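Local coordinates for foldase protein PrsA (Streptococcus pneumoniae, PDB 5TVL) that probably assists the folding of secreted proteins after their export across the membrane, with a domain of the peptidyl-prolyl cis-trans isomerase type, at residues A122-L127 / Y209-T214. Residues are numbered along the deposited sequence; the frame is centred on the assembly and turned at random.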
ATOM      1  N   ALA A 122     -24.191  -8.099   3.493  1.00 69.48           N
ATOM      2  CA  ALA A 122     -23.842  -9.422   4.000  1.00 66.86           C
ATOM      3  C   ALA A 122     -23.666  -9.376   5.502  1.00 66.72           C
ATOM      4  O   ALA A 122     -23.550  -8.297   6.086  1.00 74.09           O
ATOM      5  CB  ALA A 122     -22.563  -9.924   3.341  1.00 63.34           C
ATOM      6  N   GLN A 123     -23.649 -10.556   6.115  1.00 64.17           N
ATOM      7  CA  GLN A 123     -23.404 -10.702   7.545  1.00 65.71           C
ATOM      8  C   GLN A 123     -22.121 -11.498   7.741  1.00 61.76           C
ATOM      9  O   GLN A 123     -21.966 -12.567   7.151  1.00 58.12           O
ATOM     10  CB  GLN A 123     -24.582 -11.406   8.217  1.00 72.39           C
ATOM     11  CG  GLN A 123     -25.889 -10.629   8.129  1.00 76.25           C
ATOM     12  CD  GLN A 123     -27.092 -11.456   8.536  1.00 81.01           C
ATOM     13  OE1 GLN A 123     -27.027 -12.248   9.476  1.00 89.01           O
ATOM     14  NE2 GLN A 123     -28.204 -11.270   7.834  1.00 82.46           N
ATOM     15  N   ILE A 124     -21.208 -10.970   8.558  1.00 62.53           N
ATOM     16  CA  ILE A 124     -19.911 -11.609   8.812  1.00 63.01           C
ATOM     17  C   ILE A 124     -19.782 -12.023  10.275  1.00 62.83           C
ATOM     18  O   ILE A 124     -20.422 -11.438  11.149  1.00 67.58           O
ATOM     19  CB  ILE A 124     -18.710 -10.717   8.393  1.00 67.06           C
ATOM     20  CG1 ILE A 124     -18.695  -9.373   9.138  1.00 74.34           C
ATOM     21  CG2 ILE A 124     -18.729 -10.473   6.889  1.00 68.41           C
ATOM     22  CD1 ILE A 124     -17.419  -8.581   8.929  1.00 78.06           C
ATOM     23  N   ILE A 125     -18.961 -13.044  10.521  1.00 64.90           N
ATOM     24  CA  ILE A 125     -18.637 -13.514  11.875  1.00 67.15           C
ATOM     25  C   ILE A 125     -17.120 -13.732  11.970  1.00 67.70           C
ATOM     26  O   ILE A 125     -16.607 -14.745  11.489  1.00 67.26           O
ATOM     27  CB  ILE A 125     -19.387 -14.827  12.235  1.00 65.61           C
ATOM     28  CG1 ILE A 125     -20.894 -14.678  11.989  1.00 68.09           C
ATOM     29  CG2 ILE A 125     -19.130 -15.220  13.690  1.00 65.49           C
ATOM     30  CD1 ILE A 125     -21.703 -15.930  12.254  1.00 71.39           C
ATOM     31  N   ARG A 126     -16.412 -12.779  12.580  1.00 68.42           N
ATOM     32  CA  ARG A 126     -14.966 -12.903  12.813  1.00 64.36           C
ATOM     33  C   ARG A 126     -14.695 -13.735  14.075  1.00 62.19           C
ATOM     34  O   ARG A 126     -15.401 -13.598  15.076  1.00 61.04           O
ATOM     35  CB  ARG A 126     -14.315 -11.525  12.936  1.00 67.60           C
ATOM     36  CG  ARG A 126     -12.798 -11.546  12.825  1.00 72.95           C
ATOM     37  CD  ARG A 126     -12.217 -10.140  12.823  1.00 74.31           C
ATOM     38  NE  ARG A 126     -12.357  -9.477  14.119  1.00 72.70           N
ATOM     39  CZ  ARG A 126     -11.950  -8.237  14.393  1.00 76.70           C
ATOM     40  NH1 ARG A 126     -11.363  -7.484  13.462  1.00 80.34           N
ATOM     41  NH2 ARG A 126     -12.134  -7.739  15.614  1.00 83.47           N
ATOM     42  N   LEU A 127     -13.671 -14.586  14.017  1.00 60.62           N
ATOM     43  CA  LEU A 127     -13.329 -15.515  15.101  1.00 61.94           C
ATOM     44  C   LEU A 127     -11.813 -15.585  15.311  1.00 63.61           C
ATOM     45  O   LEU A 127     -11.038 -15.408  14.367  1.00 58.61           O
ATOM     46  CB  LEU A 127     -13.874 -16.906  14.778  1.00 63.78           C
ATOM     47  CG  LEU A 127     -15.397 -17.069  14.925  1.00 67.07           C
ATOM     48  CD1 LEU A 127     -16.018 -17.705  13.688  1.00 67.14           C
ATOM     49  CD2 LEU A 127     -15.751 -17.848  16.185  1.00 72.00           C
ATOM     50  N   TYR A 209     -13.115 -15.941   9.338  1.00 39.19           N
ATOM     51  CA  TYR A 209     -14.384 -15.305   8.985  1.00 38.63           C
ATOM     52  C   TYR A 209     -15.368 -16.314   8.397  1.00 39.77           C
ATOM     53  O   TYR A 209     -14.965 -17.272   7.733  1.00 40.77           O
ATOM     54  CB  TYR A 209     -14.154 -14.185   7.972  1.00 38.23           C
ATOM     55  CG  TYR A 209     -13.256 -13.070   8.447  1.00 38.72           C
ATOM     56  CD1 TYR A 209     -11.870 -13.186   8.369  1.00 39.12           C
ATOM     57  CD2 TYR A 209     -13.788 -11.883   8.949  1.00 41.71           C
ATOM     58  CE1 TYR A 209     -11.037 -12.159   8.790  1.00 41.10           C
ATOM     59  CE2 TYR A 209     -12.963 -10.849   9.373  1.00 44.32           C
ATOM     60  CZ  TYR A 209     -11.589 -10.994   9.290  1.00 43.27           C
ATOM     61  OH  TYR A 209     -10.758  -9.982   9.707  1.00 50.30           O
ATOM     62  N   ILE A 210     -16.654 -16.092   8.661  1.00 41.05           N
ATOM     63  CA  ILE A 210     -17.748 -16.816   8.008  1.00 41.08           C
ATOM     64  C   ILE A 210     -18.683 -15.741   7.465  1.00 41.21           C
ATOM     65  O   ILE A 210     -19.100 -14.858   8.214  1.00 41.25           O
ATOM     66  CB  ILE A 210     -18.502 -17.750   8.985  1.00 43.79           C
ATOM     67  CG1 ILE A 210     -17.536 -18.756   9.630  1.00 46.69           C
ATOM     68  CG2 ILE A 210     -19.609 -18.505   8.258  1.00 43.86           C
ATOM     69  CD1 ILE A 210     -18.103 -19.486  10.832  1.00 51.87           C
ATOM     70  N   VAL A 211     -19.004 -15.819   6.172  1.00 87.14           N
ATOM     71  CA  VAL A 211     -19.807 -14.796   5.490  1.00 82.46           C
ATOM     72  C   VAL A 211     -21.156 -15.375   5.066  1.00 80.19           C
ATOM     73  O   VAL A 211     -21.235 -16.522   4.624  1.00 78.45           O
ATOM     74  CB  VAL A 211     -19.080 -14.239   4.242  1.00 79.98           C
ATOM     75  CG1 VAL A 211     -19.869 -13.099   3.604  1.00 78.30           C
ATOM     76  CG2 VAL A 211     -17.685 -13.756   4.601  1.00 85.17           C
ATOM     77  N   LYS A 212     -22.203 -14.561   5.210  1.00 81.17           N
ATOM     78  CA  LYS A 212     -23.563 -14.885   4.776  1.00 82.04           C
ATOM     79  C   LYS A 212     -24.034 -13.738   3.879  1.00 78.40           C
ATOM     80  O   LYS A 212     -24.244 -12.626   4.366  1.00 78.02           O
ATOM     81  CB  LYS A 212     -24.477 -15.027   6.002  1.00 88.81           C
ATOM     82  CG  LYS A 212     -25.972 -15.178   5.727  1.00 93.67           C
ATOM     83  CD  LYS A 212     -26.346 -16.588   5.301  1.00 97.85           C
ATOM     84  CE  LYS A 212     -27.833 -16.699   4.986  1.00103.74           C
ATOM     85  NZ  LYS A 212     -28.701 -16.617   6.195  1.00110.41           N
ATOM     86  N   LEU A 213     -24.196 -14.004   2.582  1.00 77.18           N
ATOM     87  CA  LEU A 213     -24.678 -12.985   1.642  1.00 76.30           C
ATOM     88  C   LEU A 213     -26.182 -12.764   1.830  1.00 78.75           C
ATOM     89  O   LEU A 213     -26.959 -13.719   1.797  1.00 81.29           O
ATOM     90  CB  LEU A 213     -24.382 -13.386   0.193  1.00 76.23           C
ATOM     91  CG  LEU A 213     -24.526 -12.276  -0.858  1.00 77.32           C
ATOM     92  CD1 LEU A 213     -23.405 -11.250  -0.740  1.00 76.59           C
ATOM     93  CD2 LEU A 213     -24.556 -12.863  -2.259  1.00 81.46           C
ATOM     94  N   THR A 214     -26.568 -11.503   2.028  1.00 79.40           N
ATOM     95  CA  THR A 214     -27.961 -11.102   2.254  1.00 82.05           C
ATOM     96  C   THR A 214     -28.552 -10.440   1.003  1.00 86.05           C
ATOM     97  O   THR A 214     -29.642 -10.816   0.562  1.00 94.62           O
ATOM     98  CB  THR A 214     -28.074 -10.138   3.462  1.00 79.62           C
ATOM     99  OG1 THR A 214     -27.534 -10.767   4.631  1.00 78.86           O
ATOM    100  CG2 THR A 214     -29.530  -9.747   3.738  1.00 82.81           C
TER
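Arg126 and Tyr209 run side by side from neighbouring antiparallel strands and point the same way. The aliphatic part of the arginine follows the tyrosine ring, with Arg126 CG 3.5 Å from Tyr209 CE2. Further out, Arg126 CD lies 3.4 Å from Tyr209 OH. Arg126 CG stands anti to the backbone N (chi1 -165°), and the chain then bends at chi3. The guanidinium plane ends up turned 66° from the ring, so the two are not stacked. Arg126 NH2 is hydrogen-bonded to Tyr204 OH of the second subunit.

On the same face, Ile124 and Val211 also lie alongside each other, their CG2 methyls 4.1 Å apart. Ala122 CB follows, 4.2 Å from Val211 CG1. The other face carries Gln123, Ile125, Ile210 and Lys212. The extended chain of Gln123 reaches across to Thr214 at the end of the pair, and Gln123 NE2 makes a weak, bent hydrogen bond of 3.3 Å to Thr214 OG1. Leu127 meets Ile210 by its CD1 methyl, 4.0 Å from Ile210 CD1.

Gln123 and Lys212 form an antiparallel hydrogen-bonded pair. The hydrogen bond from Gln123 N to Lys212 O is 2.8 Å long and nearly straight. The return bond, from Lys212 N to Gln123 O, is as short but more bent.

These are the two central strands of the four-stranded antiparallel sheet of the parvulin-type (PpiC) domain. Strand 166-169 flanks 120-127, and strand 196-198 flanks 207-216. Helix 147-154 packs on Gln123, Ile125 and Lys212 through Phe147, while helix 130-139 packs on Leu127 and Ile210. On the face of Tyr209 and Val211, both side chains touch Ile196 of the outer strand.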